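Local coordinates for regulatory Subunit of Protein Kinase A (cAMP-dependent) from Euglena gracilis (Euglena gracilis, PDB 6RSX) that binds cyclic AMP in two cyclic nucleotide-binding domains and probably restrains the catalytic subunit of protein kinase A until the nucleotide arrives, at residues A[210-215]-A[251-256]; A[205-210]-A[257-262]; A[235-240]-A[279-284]; A[195-200]-A[247-252]. One frame throughout, in Å; residues are numbered along the deposited sequence. Where two conformers were deposited one is given.

In the fold
All four contacts lie in the second half of the chain and surround one of its two cyclic AMP sites. From the N terminus, 195-200 comes first and meets 247-252 in interaction 4. Next, 205-210 pairs with 257-262 in interaction 2, a long loop that crosses that of interaction 4. Interaction 1, joining 210-215 to 251-256, is nested inside interaction 2, shares Asp210 with it, and ends on the same strand as interaction 4. Interaction 3, between 235-240 and 279-284, crosses the other three. Interactions 1 and 4 hold one four-stranded antiparallel sheet together, interaction 2 the sheet facing it, and interaction 3 brings the C-terminal segment over the nucleotide.

Interaction 1 (A[210-215]-A[251-256]); sequences DGKMKV and VSEGVS. With CMP (adenosine-3',5'-cyclic-monophosphate), chain C.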
# COMPACT_ATOMS: atom_id res chain seq x y z
N ASP A 210 -3.27 -2.11 19.49
CA ASP A 210 -3.57 -2.31 20.90
C ASP A 210 -5.05 -2.04 21.12
O ASP A 210 -5.71 -1.38 20.31
CB ASP A 210 -2.70 -1.41 21.81
CG ASP A 210 -2.76 0.06 21.44
OD1 ASP A 210 -3.73 0.74 21.84
OD2 ASP A 210 -1.82 0.56 20.78
N GLY A 211 -5.58 -2.59 22.20
CA GLY A 211 -6.98 -2.43 22.48
C GLY A 211 -7.78 -3.70 22.29
O GLY A 211 -7.26 -4.82 22.31
N LYS A 212 -9.07 -3.52 22.06
CA LYS A 212 -10.01 -4.64 22.12
C LYS A 212 -11.24 -4.25 21.32
O LYS A 212 -11.68 -3.10 21.40
CB LYS A 212 -10.38 -4.97 23.58
CG LYS A 212 -11.41 -6.10 23.75
CD LYS A 212 -12.05 -6.07 25.13
CE LYS A 212 -11.65 -7.29 25.94
NZ LYS A 212 -10.17 -7.35 26.07
N MET A 213 -11.76 -5.19 20.53
CA MET A 213 -13.00 -4.99 19.78
C MET A 213 -14.03 -6.07 20.13
O MET A 213 -13.70 -7.25 20.21
CB MET A 213 -12.80 -5.06 18.27
CG MET A 213 -11.83 -4.02 17.69
SD MET A 213 -12.58 -2.40 17.60
CE MET A 213 -11.10 -1.44 17.18
N LYS A 214 -15.28 -5.66 20.28
CA LYS A 214 -16.37 -6.63 20.29
C LYS A 214 -16.89 -6.82 18.87
O LYS A 214 -17.04 -5.84 18.13
CB LYS A 214 -17.51 -6.14 21.19
CG LYS A 214 -17.22 -6.18 22.67
CD LYS A 214 -18.50 -5.82 23.42
CE LYS A 214 -18.36 -5.94 24.93
NZ LYS A 214 -19.61 -5.49 25.63
N VAL A 215 -17.18 -8.07 18.50
CA VAL A 215 -17.83 -8.42 17.24
C VAL A 215 -19.26 -8.81 17.58
O VAL A 215 -19.46 -9.85 18.23
CB VAL A 215 -17.13 -9.58 16.53
CG1 VAL A 215 -17.73 -9.82 15.15
CG2 VAL A 215 -15.59 -9.26 16.37
N VAL A 251 -16.91 -3.05 17.24
CA VAL A 251 -17.02 -1.86 18.08
C VAL A 251 -15.89 -1.86 19.11
O VAL A 251 -15.59 -2.89 19.73
CB VAL A 251 -18.42 -1.81 18.75
CG1 VAL A 251 -18.60 -3.01 19.65
CG2 VAL A 251 -18.61 -0.52 19.52
N SER A 252 -15.24 -0.71 19.28
CA SER A 252 -14.13 -0.63 20.20
C SER A 252 -14.63 -0.78 21.64
O SER A 252 -15.72 -0.30 21.99
CB SER A 252 -13.38 0.70 20.02
OG SER A 252 -12.16 0.70 20.76
N GLU A 253 -13.85 -1.48 22.45
CA GLU A 253 -14.13 -1.65 23.88
C GLU A 253 -12.97 -0.96 24.58
O GLU A 253 -11.85 -1.48 24.62
CB GLU A 253 -14.25 -3.13 24.25
CG GLU A 253 -14.51 -3.38 25.73
CD GLU A 253 -16.00 -3.45 26.08
OE1 GLU A 253 -16.74 -2.48 25.79
OE2 GLU A 253 -16.42 -4.48 26.63
N GLY A 254 -13.23 0.22 25.12
CA GLY A 254 -12.15 1.08 25.53
C GLY A 254 -11.49 1.68 24.31
O GLY A 254 -12.00 1.57 23.19
N VAL A 255 -10.35 2.33 24.53
CA VAL A 255 -9.60 2.96 23.45
C VAL A 255 -8.79 1.89 22.71
O VAL A 255 -8.15 1.03 23.33
CB VAL A 255 -8.70 4.07 23.99
CG1 VAL A 255 -7.78 4.59 22.88
CG2 VAL A 255 -9.56 5.19 24.55
N SER A 256 -8.83 1.94 21.39
CA SER A 256 -8.10 1.00 20.56
C SER A 256 -7.33 1.77 19.50
O SER A 256 -7.80 2.79 18.99
CB SER A 256 -9.04 0.01 19.88
OG SER A 256 -9.63 -0.82 20.85
P CMP C . -16.70 -8.26 7.62
O1P CMP C . -16.10 -7.36 6.38
O2P CMP C . -17.89 -9.08 7.31
O5' CMP C . -17.17 -7.24 8.75
C5' CMP C . -17.32 -7.71 10.09
C4' CMP C . -16.12 -8.56 10.42
O4' CMP C . -16.14 -9.20 11.71
C3' CMP C . -15.83 -9.72 9.51
O3' CMP C . -15.52 -9.32 8.17
C2' CMP C . -14.71 -10.42 10.25
O2' CMP C . -13.47 -9.74 9.96
C1' CMP C . -15.08 -10.12 11.72
N9 CMP C . -15.42 -11.31 12.50
C8 CMP C . -14.82 -11.68 13.64
N7 CMP C . -15.40 -12.79 14.07
C5 CMP C . -16.38 -13.09 13.19
C6 CMP C . -17.27 -14.14 13.18
N6 CMP C . -17.44 -15.24 14.09
N1 CMP C . -18.14 -14.25 12.20
C2 CMP C . -18.16 -13.32 11.22
N3 CMP C . -17.27 -12.27 11.21
C4 CMP C . -16.40 -12.18 12.22
O HOH W 1 -5.41 0.60 23.79
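Ser256 OG is held from two directions: it takes the backbone N-H of Lys212 (N to OG 3.0 Å, 159° at the hydrogen) and gives its own hydrogen to Ser252 OG. Ser252 OG passes the relay on to Gly254 O, 2.6 Å away, so two hydroxyls are ordered across the turn. Gly211 passes close to Ser256 OG, at backbone angles that themselves call for glycine. Beyond the turn the strands pair antiparallel, with Lys214 N reaching Val251 O at 2.8 Å. Met213 shares a face of the sheet with Ser252; its bend at chi2 (-76°) lays SD 3.5 Å from Ser252 CA and puts CE 3.7 Å from Ser256 CB. Lys214 and Val251 lie on the opposite face. The Lys212 and Glu253 chains run side by side, CD to CG 3.7 Å, while Glu253 OE2 forms a salt bridge with Lys214 NZ at 3.5 Å. An alanine in place of Ser256 would probably leave Lys212 N without its acceptor and Ser252 OG without its donor. Val215, next after Lys214, touches the adenine of cyclic AMP. The chemistry is divided: buried hydroxyls fix the turn, and opposite charges pair along the more open side.

Interaction 2 (A[205-210]-A[257-262]); sequences FYIIID and HCVSLD
A classic beta bulge, in which Ile209 and Asp210 both face His257, interrupts an antiparallel strand pair of the cyclic nucleotide-binding domain's beta roll. His257 O accepts two N-H groups there, from Ile209 N at 2.8 Å and from Asp210 N at 3.2 Å. The side chains repeat the link: His257 ND1 donates to Asp210 OD1 over 2.5 Å, nearly straight at 172°. The oxygen uses its syn lone pair and lies in the imidazole plane, although the carboxylate is turned 59° from the ring. Asp210 reaches it because CG sits between its own backbone N and carbonyl carbon (chi1 53°), which brings the carboxylate alongside the imidazole edge. Such a short, in-plane bond fixes the rotation of the ring and would be expected to polarise it.

Away from the bulge the ladder is regular, Ile207 exchanging backbone bonds with Val259 and Phe205 with Leu261. Ile209 CD1 meets Val259 CG1 at 3.8 Å, the two side chains crossing at about a right angle. On the face of Tyr206, Ile208, Cys258 and Ser260, Ser260 CB comes within 3.6 Å of Tyr206 CE2, Cys258 CB lies at the edge of that ring, and Ile208 CG1 rests 4.0 Å from Cys258 SG.

The face of Phe205, Ile207, Val259 and Leu261 backs onto helix 149-165, whose Phe162 packs on Ile207, Val259 and also Ile209. Tyr206, on the opposite face, meets Phe235 and strand 194-196, while Asp262 caps the helix that begins at residue 263.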
# COMPACT_ATOMS: atom_id res chain seq x y z
N PHE A 205 -10.16 -2.40 5.82
CA PHE A 205 -9.65 -3.58 6.51
C PHE A 205 -8.78 -3.09 7.66
O PHE A 205 -7.98 -2.16 7.49
CB PHE A 205 -8.84 -4.44 5.53
CG PHE A 205 -8.14 -5.60 6.17
CD1 PHE A 205 -8.87 -6.67 6.68
CD2 PHE A 205 -6.76 -5.62 6.28
CE1 PHE A 205 -8.22 -7.75 7.28
CE2 PHE A 205 -6.11 -6.69 6.86
CZ PHE A 205 -6.82 -7.77 7.36
N TYR A 206 -8.92 -3.70 8.83
CA TYR A 206 -8.28 -3.18 10.03
C TYR A 206 -7.43 -4.23 10.70
O TYR A 206 -7.82 -5.40 10.78
CB TYR A 206 -9.35 -2.70 11.04
CG TYR A 206 -10.15 -1.55 10.50
CD1 TYR A 206 -11.26 -1.79 9.68
CD2 TYR A 206 -9.78 -0.23 10.80
CE1 TYR A 206 -12.00 -0.70 9.18
CE2 TYR A 206 -10.50 0.83 10.31
CZ TYR A 206 -11.61 0.58 9.50
OH TYR A 206 -12.33 1.63 9.01
N ILE A 207 -6.27 -3.80 11.23
CA ILE A 207 -5.45 -4.63 12.10
C ILE A 207 -5.30 -3.91 13.43
O ILE A 207 -4.93 -2.72 13.46
CB ILE A 207 -4.06 -4.93 11.49
CG1 ILE A 207 -4.18 -5.47 10.07
CG2 ILE A 207 -3.29 -5.94 12.35
CD1 ILE A 207 -3.97 -4.40 9.02
N ILE A 208 -5.56 -4.61 14.53
CA ILE A 208 -5.47 -4.00 15.85
C ILE A 208 -4.02 -3.97 16.31
O ILE A 208 -3.35 -5.01 16.33
CB ILE A 208 -6.35 -4.77 16.84
CG1 ILE A 208 -7.78 -4.82 16.30
CG2 ILE A 208 -6.23 -4.12 18.22
CD1 ILE A 208 -8.65 -5.86 16.99
N ILE A 209 -3.55 -2.79 16.71
CA ILE A 209 -2.25 -2.67 17.35
C ILE A 209 -2.40 -2.89 18.85
O ILE A 209 -1.74 -3.75 19.44
CB ILE A 209 -1.60 -1.30 17.07
CG1 ILE A 209 -1.40 -1.13 15.56
CG2 ILE A 209 -0.27 -1.22 17.79
CD1 ILE A 209 -1.05 0.29 15.16
N ASP A 210 -3.27 -2.11 19.49
CA ASP A 210 -3.57 -2.31 20.90
C ASP A 210 -5.05 -2.04 21.12
O ASP A 210 -5.71 -1.38 20.31
CB ASP A 210 -2.70 -1.41 21.81
CG ASP A 210 -2.76 0.06 21.44
OD1 ASP A 210 -3.73 0.74 21.84
OD2 ASP A 210 -1.82 0.56 20.78
N HIS A 257 -6.15 1.26 19.16
CA HIS A 257 -5.34 1.81 18.08
C HIS A 257 -5.17 0.77 17.00
O HIS A 257 -4.77 -0.37 17.27
CB HIS A 257 -3.99 2.28 18.57
CG HIS A 257 -4.09 3.35 19.60
ND1 HIS A 257 -4.09 3.08 20.95
CD2 HIS A 257 -4.24 4.69 19.47
CE1 HIS A 257 -4.21 4.22 21.61
NE2 HIS A 257 -4.30 5.21 20.74
N CYS A 258 -5.51 1.15 15.78
CA CYS A 258 -5.49 0.25 14.65
C CYS A 258 -4.68 0.87 13.52
O CYS A 258 -4.28 2.04 13.56
CB CYS A 258 -6.91 -0.05 14.16
SG CYS A 258 -7.89 -0.97 15.39
N VAL A 259 -4.43 0.06 12.51
CA VAL A 259 -4.07 0.60 11.20
C VAL A 259 -5.02 -0.04 10.20
O VAL A 259 -5.51 -1.16 10.39
CB VAL A 259 -2.59 0.33 10.81
CG1 VAL A 259 -1.67 1.30 11.53
CG2 VAL A 259 -2.23 -1.10 11.13
N SER A 260 -5.28 0.69 9.12
CA SER A 260 -6.26 0.25 8.14
C SER A 260 -5.71 0.31 6.72
O SER A 260 -4.77 1.03 6.41
CB SER A 260 -7.54 1.09 8.23
OG SER A 260 -7.28 2.42 7.86
N LEU A 261 -6.34 -0.49 5.87
CA LEU A 261 -6.17 -0.44 4.42
C LEU A 261 -7.52 -0.13 3.80
O LEU A 261 -8.52 -0.77 4.14
CB LEU A 261 -5.65 -1.76 3.87
CG LEU A 261 -4.29 -2.27 4.29
CD1 LEU A 261 -4.06 -3.62 3.64
CD2 LEU A 261 -3.20 -1.23 3.85
N ASP A 262 -7.54 0.86 2.90
CA ASP A 262 -8.80 1.10 2.20
C ASP A 262 -9.01 0.04 1.12
O ASP A 262 -8.11 -0.74 0.81
CB ASP A 262 -8.85 2.54 1.65
CG ASP A 262 -7.91 2.77 0.45
OD1 ASP A 262 -7.42 1.81 -0.17
OD2 ASP A 262 -7.66 3.96 0.15

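Interaction 3 (A[235-240]-A[279-284]); sequences FGEMSL and RNMQNY. With CMP (adenosine-3',5'-cyclic-monophosphate), chain C.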
# COMPACT_ATOMS: atom_id res chain seq x y z
N PHE A 235 -9.90 -7.46 11.07
CA PHE A 235 -11.33 -7.65 10.75
C PHE A 235 -11.67 -6.78 9.54
O PHE A 235 -10.93 -5.85 9.20
CB PHE A 235 -12.22 -7.27 11.94
CG PHE A 235 -12.04 -5.86 12.43
CD1 PHE A 235 -11.06 -5.54 13.40
CD2 PHE A 235 -12.84 -4.83 11.94
CE1 PHE A 235 -10.87 -4.22 13.86
CE2 PHE A 235 -12.68 -3.51 12.41
CZ PHE A 235 -11.68 -3.20 13.36
N GLY A 236 -12.79 -7.08 8.92
CA GLY A 236 -13.26 -6.28 7.80
C GLY A 236 -12.91 -6.87 6.46
O GLY A 236 -13.24 -6.27 5.43
N GLU A 237 -12.27 -8.04 6.45
CA GLU A 237 -11.79 -8.63 5.22
C GLU A 237 -12.90 -9.25 4.37
O GLU A 237 -12.78 -9.30 3.15
CB GLU A 237 -10.73 -9.69 5.53
CG GLU A 237 -11.28 -11.08 5.94
CD GLU A 237 -11.79 -11.15 7.38
OE1 GLU A 237 -11.67 -10.14 8.11
OE2 GLU A 237 -12.33 -12.21 7.78
N MET A 238 -13.98 -9.76 4.98
CA MET A 238 -14.92 -10.52 4.17
C MET A 238 -15.71 -9.62 3.22
O MET A 238 -15.89 -9.96 2.05
CB MET A 238 -15.83 -11.35 5.07
CG MET A 238 -15.06 -12.54 5.68
SD MET A 238 -16.20 -13.73 6.38
CE MET A 238 -17.01 -12.59 7.51
N SER A 239 -16.14 -8.45 3.70
CA SER A 239 -16.84 -7.53 2.81
C SER A 239 -15.97 -7.16 1.63
O SER A 239 -16.46 -7.00 0.50
CB SER A 239 -17.27 -6.28 3.57
OG SER A 239 -16.18 -5.69 4.29
N LEU A 240 -14.66 -7.01 1.85
CA LEU A 240 -13.80 -6.59 0.77
C LEU A 240 -13.45 -7.75 -0.15
O LEU A 240 -13.38 -7.57 -1.36
CB LEU A 240 -12.53 -5.94 1.34
CG LEU A 240 -12.75 -4.66 2.15
CD1 LEU A 240 -11.39 -4.11 2.64
CD2 LEU A 240 -13.51 -3.61 1.37
N ARG A 279 -7.86 -19.15 5.61
CA ARG A 279 -7.78 -20.10 6.72
C ARG A 279 -8.47 -19.55 7.95
O ARG A 279 -9.26 -20.25 8.61
CB ARG A 279 -6.31 -20.43 7.04
CG ARG A 279 -5.72 -21.59 6.25
CD ARG A 279 -4.32 -21.97 6.75
NE ARG A 279 -3.33 -20.92 6.47
CZ ARG A 279 -2.68 -20.79 5.32
NH1 ARG A 279 -2.88 -21.65 4.33
NH2 ARG A 279 -1.81 -19.80 5.15
N ASN A 280 -8.21 -18.28 8.28
CA ASN A 280 -8.76 -17.74 9.51
C ASN A 280 -10.29 -17.76 9.54
O ASN A 280 -10.87 -17.73 10.62
CB ASN A 280 -8.29 -16.32 9.72
CG ASN A 280 -8.81 -15.74 10.98
OD1 ASN A 280 -8.41 -16.13 12.07
ND2 ASN A 280 -9.74 -14.78 10.85
N MET A 281 -10.94 -17.74 8.38
CA MET A 281 -12.40 -17.77 8.38
C MET A 281 -12.95 -19.08 8.95
O MET A 281 -14.14 -19.14 9.30
CB MET A 281 -12.93 -17.55 6.97
CG MET A 281 -12.59 -16.15 6.42
SD MET A 281 -13.15 -16.06 4.71
CE MET A 281 -12.84 -14.33 4.32
N GLN A 282 -12.12 -20.12 9.07
CA GLN A 282 -12.54 -21.33 9.76
C GLN A 282 -13.01 -21.03 11.17
O GLN A 282 -13.90 -21.72 11.69
CB GLN A 282 -11.39 -22.34 9.81
CG GLN A 282 -10.99 -22.92 8.46
CD GLN A 282 -9.60 -23.53 8.48
OE1 GLN A 282 -9.01 -23.73 9.55
NE2 GLN A 282 -9.06 -23.82 7.30
N ASN A 283 -12.43 -20.02 11.81
CA ASN A 283 -12.82 -19.69 13.18
C ASN A 283 -14.18 -19.03 13.27
O ASN A 283 -14.67 -18.81 14.38
CB ASN A 283 -11.77 -18.77 13.82
CG ASN A 283 -10.38 -19.39 13.86
OD1 ASN A 283 -10.17 -20.46 14.43
ND2 ASN A 283 -9.42 -18.72 13.23
N TYR A 284 -14.80 -18.70 12.13
CA TYR A 284 -16.07 -17.98 12.18
C TYR A 284 -17.27 -18.90 12.27
O TYR A 284 -18.36 -18.43 12.59
CB TYR A 284 -16.24 -17.09 10.95
CG TYR A 284 -15.21 -15.97 10.81
CD1 TYR A 284 -14.41 -15.60 11.89
CD2 TYR A 284 -15.05 -15.30 9.61
CE1 TYR A 284 -13.46 -14.58 11.78
CE2 TYR A 284 -14.09 -14.27 9.48
CZ TYR A 284 -13.32 -13.92 10.57
OH TYR A 284 -12.36 -12.91 10.44
P CMP C . -16.70 -8.26 7.62
O1P CMP C . -16.10 -7.36 6.38
O2P CMP C . -17.89 -9.08 7.31
O5' CMP C . -17.17 -7.24 8.75
C5' CMP C . -17.32 -7.71 10.09
C4' CMP C . -16.12 -8.56 10.42
O4' CMP C . -16.14 -9.20 11.71
C3' CMP C . -15.83 -9.72 9.51
O3' CMP C . -15.52 -9.32 8.17
C2' CMP C . -14.71 -10.42 10.25
O2' CMP C . -13.47 -9.74 9.96
C1' CMP C . -15.08 -10.12 11.72
N9 CMP C . -15.42 -11.31 12.50
C8 CMP C . -14.82 -11.68 13.64
N7 CMP C . -15.40 -12.79 14.07
C5 CMP C . -16.38 -13.09 13.19
C6 CMP C . -17.27 -14.14 13.18
N6 CMP C . -17.44 -15.24 14.09
N1 CMP C . -18.14 -14.25 12.20
C2 CMP C . -18.16 -13.32 11.22
N3 CMP C . -17.27 -12.27 11.21
C4 CMP C . -16.40 -12.18 12.22
O HOH W 2 -10.06 -14.12 7.99
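Tyr284, which shares a carboxylate with the sugar of cyclic AMP through Glu237, can be followed atom by atom. Its CB lies 3.6 Å from N1 of the nucleotide, and CG comes next to C6. CD1 and CE1 continue along the adenine toward C5 and N7, with C5 3.4 Å above the ring plane and offset toward the rim; Met281 CA and Asn280 O lie over the rim of the opposite face. On the other flank CD2 is 3.8 Å from Met238 SD, a Met-aromatic contact made at the ring edge, the sulfur 79° off the ring normal. At the tip, OH donates to Glu237 OE2 over 2.8 Å, meeting it on the syn side but 22° out of the carboxylate plane.

The second oxygen, Glu237 OE1, accepts the ribose hydroxyl O2' at 2.6 Å, and that hydroxyl in turn receives Gly236 N. A bend at chi2 (-77°) brings the acid between both hydroxyls. Farther along the same short helix, Ser239 N and OG both donate to O1P, OG at 2.7 Å.

As in other kinase A regulatory subunits, the helix 237-242 belongs to the phosphate-binding cassette and Tyr284 is placed like the aromatic cap on the base. Because one carboxylate both reads the 2'-hydroxyl and holds the cap, nucleotide occupancy is probably coupled to the position of the C-terminal segment.

Interaction 4 (A[195-200]-A[247-252]); sequences VVKEGE and VATVVS. With CMP (adenosine-3',5'-cyclic-monophosphate), chain C.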
# COMPACT_ATOMS: atom_id res chain seq x y z
N VAL A 195 -16.65 0.57 14.36
CA VAL A 195 -15.66 0.65 13.28
C VAL A 195 -16.28 0.26 11.95
O VAL A 195 -16.23 1.03 11.00
CB VAL A 195 -14.42 -0.20 13.59
CG1 VAL A 195 -13.33 -0.02 12.44
CG2 VAL A 195 -13.83 0.20 14.95
N VAL A 196 -16.89 -0.93 11.88
CA VAL A 196 -17.69 -1.36 10.74
C VAL A 196 -19.04 -1.85 11.26
O VAL A 196 -19.12 -2.49 12.32
CB VAL A 196 -17.03 -2.47 9.90
CG1 VAL A 196 -15.63 -2.01 9.42
CG2 VAL A 196 -16.91 -3.77 10.67
N LYS A 197 -20.09 -1.56 10.51
CA LYS A 197 -21.47 -1.78 10.94
C LYS A 197 -22.06 -2.92 10.13
O LYS A 197 -22.01 -2.91 8.90
CB LYS A 197 -22.29 -0.50 10.75
CG LYS A 197 -23.79 -0.68 10.95
CD LYS A 197 -24.09 -1.16 12.37
CE LYS A 197 -25.56 -1.52 12.60
NZ LYS A 197 -25.69 -2.10 13.96
N GLU A 198 -22.64 -3.91 10.83
CA GLU A 198 -23.30 -5.00 10.13
C GLU A 198 -24.26 -4.42 9.10
O GLU A 198 -24.92 -3.41 9.34
CB GLU A 198 -24.07 -5.92 11.10
CG GLU A 198 -24.72 -7.13 10.39
CD GLU A 198 -25.49 -8.09 11.32
OE1 GLU A 198 -25.56 -7.83 12.54
OE2 GLU A 198 -26.01 -9.12 10.83
N GLY A 199 -24.31 -5.06 7.93
CA GLY A 199 -25.20 -4.64 6.88
C GLY A 199 -24.66 -3.54 5.98
O GLY A 199 -25.16 -3.39 4.86
N GLU A 200 -23.66 -2.78 6.42
CA GLU A 200 -23.13 -1.71 5.58
C GLU A 200 -22.04 -2.23 4.65
O GLU A 200 -21.42 -3.27 4.89
CB GLU A 200 -22.58 -0.58 6.43
CG GLU A 200 -23.64 0.27 7.07
CD GLU A 200 -23.04 1.45 7.78
OE1 GLU A 200 -21.78 1.55 7.82
OE2 GLU A 200 -23.81 2.29 8.30
N VAL A 247 -20.85 -8.67 7.72
CA VAL A 247 -21.76 -9.61 8.38
C VAL A 247 -21.86 -9.36 9.87
O VAL A 247 -22.60 -10.08 10.57
CB VAL A 247 -21.34 -11.08 8.11
CG1 VAL A 247 -21.22 -11.34 6.62
CG2 VAL A 247 -20.02 -11.43 8.85
N ALA A 248 -21.16 -8.36 10.37
CA ALA A 248 -21.13 -8.09 11.80
C ALA A 248 -20.71 -6.65 12.06
O ALA A 248 -20.15 -5.96 11.20
CB ALA A 248 -20.19 -9.07 12.52
N THR A 249 -20.99 -6.22 13.27
CA THR A 249 -20.57 -4.92 13.75
C THR A 249 -19.34 -5.09 14.62
O THR A 249 -19.30 -5.99 15.47
CB THR A 249 -21.72 -4.26 14.51
OG1 THR A 249 -22.83 -4.14 13.60
CG2 THR A 249 -21.34 -2.88 15.02
N VAL A 250 -18.30 -4.31 14.36
CA VAL A 250 -17.11 -4.33 15.19
C VAL A 250 -17.02 -3.00 15.91
O VAL A 250 -17.05 -1.93 15.27
CB VAL A 250 -15.86 -4.64 14.34
CG1 VAL A 250 -14.60 -4.73 15.23
CG2 VAL A 250 -16.07 -5.91 13.54
N VAL A 251 -16.91 -3.05 17.24
CA VAL A 251 -17.02 -1.86 18.08
C VAL A 251 -15.89 -1.86 19.11
O VAL A 251 -15.59 -2.89 19.73
CB VAL A 251 -18.42 -1.81 18.75
CG1 VAL A 251 -18.60 -3.01 19.65
CG2 VAL A 251 -18.61 -0.52 19.52
N SER A 252 -15.24 -0.71 19.28
CA SER A 252 -14.13 -0.63 20.20
C SER A 252 -14.63 -0.78 21.64
O SER A 252 -15.72 -0.30 21.99
CB SER A 252 -13.38 0.70 20.02
OG SER A 252 -12.16 0.70 20.76
P CMP C . -16.70 -8.26 7.62
O1P CMP C . -16.10 -7.36 6.38
O2P CMP C . -17.89 -9.08 7.31
O5' CMP C . -17.17 -7.24 8.75
C5' CMP C . -17.32 -7.71 10.09
C4' CMP C . -16.12 -8.56 10.42
O4' CMP C . -16.14 -9.20 11.71
C3' CMP C . -15.83 -9.72 9.51
O3' CMP C . -15.52 -9.32 8.17
C2' CMP C . -14.71 -10.42 10.25
O2' CMP C . -13.47 -9.74 9.96
C1' CMP C . -15.08 -10.12 11.72
N9 CMP C . -15.42 -11.31 12.50
C8 CMP C . -14.82 -11.68 13.64
N7 CMP C . -15.40 -12.79 14.07
C5 CMP C . -16.38 -13.09 13.19
C6 CMP C . -17.27 -14.14 13.18
N6 CMP C . -17.44 -15.24 14.09
N1 CMP C . -18.14 -14.25 12.20
C2 CMP C . -18.16 -13.32 11.22
N3 CMP C . -17.27 -12.27 11.21
C4 CMP C . -16.40 -12.18 12.22
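Beside the cyclic AMP pocket, strands 194-196 and 249-252 pair through a bulge of the classic type, Val195 and Val196 both facing Val250. Val195 N donates to Val250 O at 2.7 Å, almost straight (170°), and Val250 N returns a bond to Val196 O at 2.9 Å. Two of the pocket's valines, Val196 and Val250, lie alongside each other, Val196 CG2 to Val250 CG2 3.7 Å, and the latter methyl is 3.8 Å from O4' of the nucleotide.

Past the bulge a type II turn runs from Lys197 to Glu200. Thr249 closes on it: with OG1 beside its own backbone N (chi1 -59°), the hydroxyl accepts Glu198 N at 2.8 Å (168°), while Lys197 CD passes OG1 at 3.5 Å. Were Thr249 a valine, the N-H of Glu198 is likely to lose its acceptor and the turn its tie to the strand.

Near the same turn, Val247 N donates to the phosphate oxygen O2P over 3.0 Å. Residues 247-252 meet the ligand in two ways, with a backbone N-H for the charged phosphate and methyls against the sugar, while a threonine hydroxyl secures the adjoining turn.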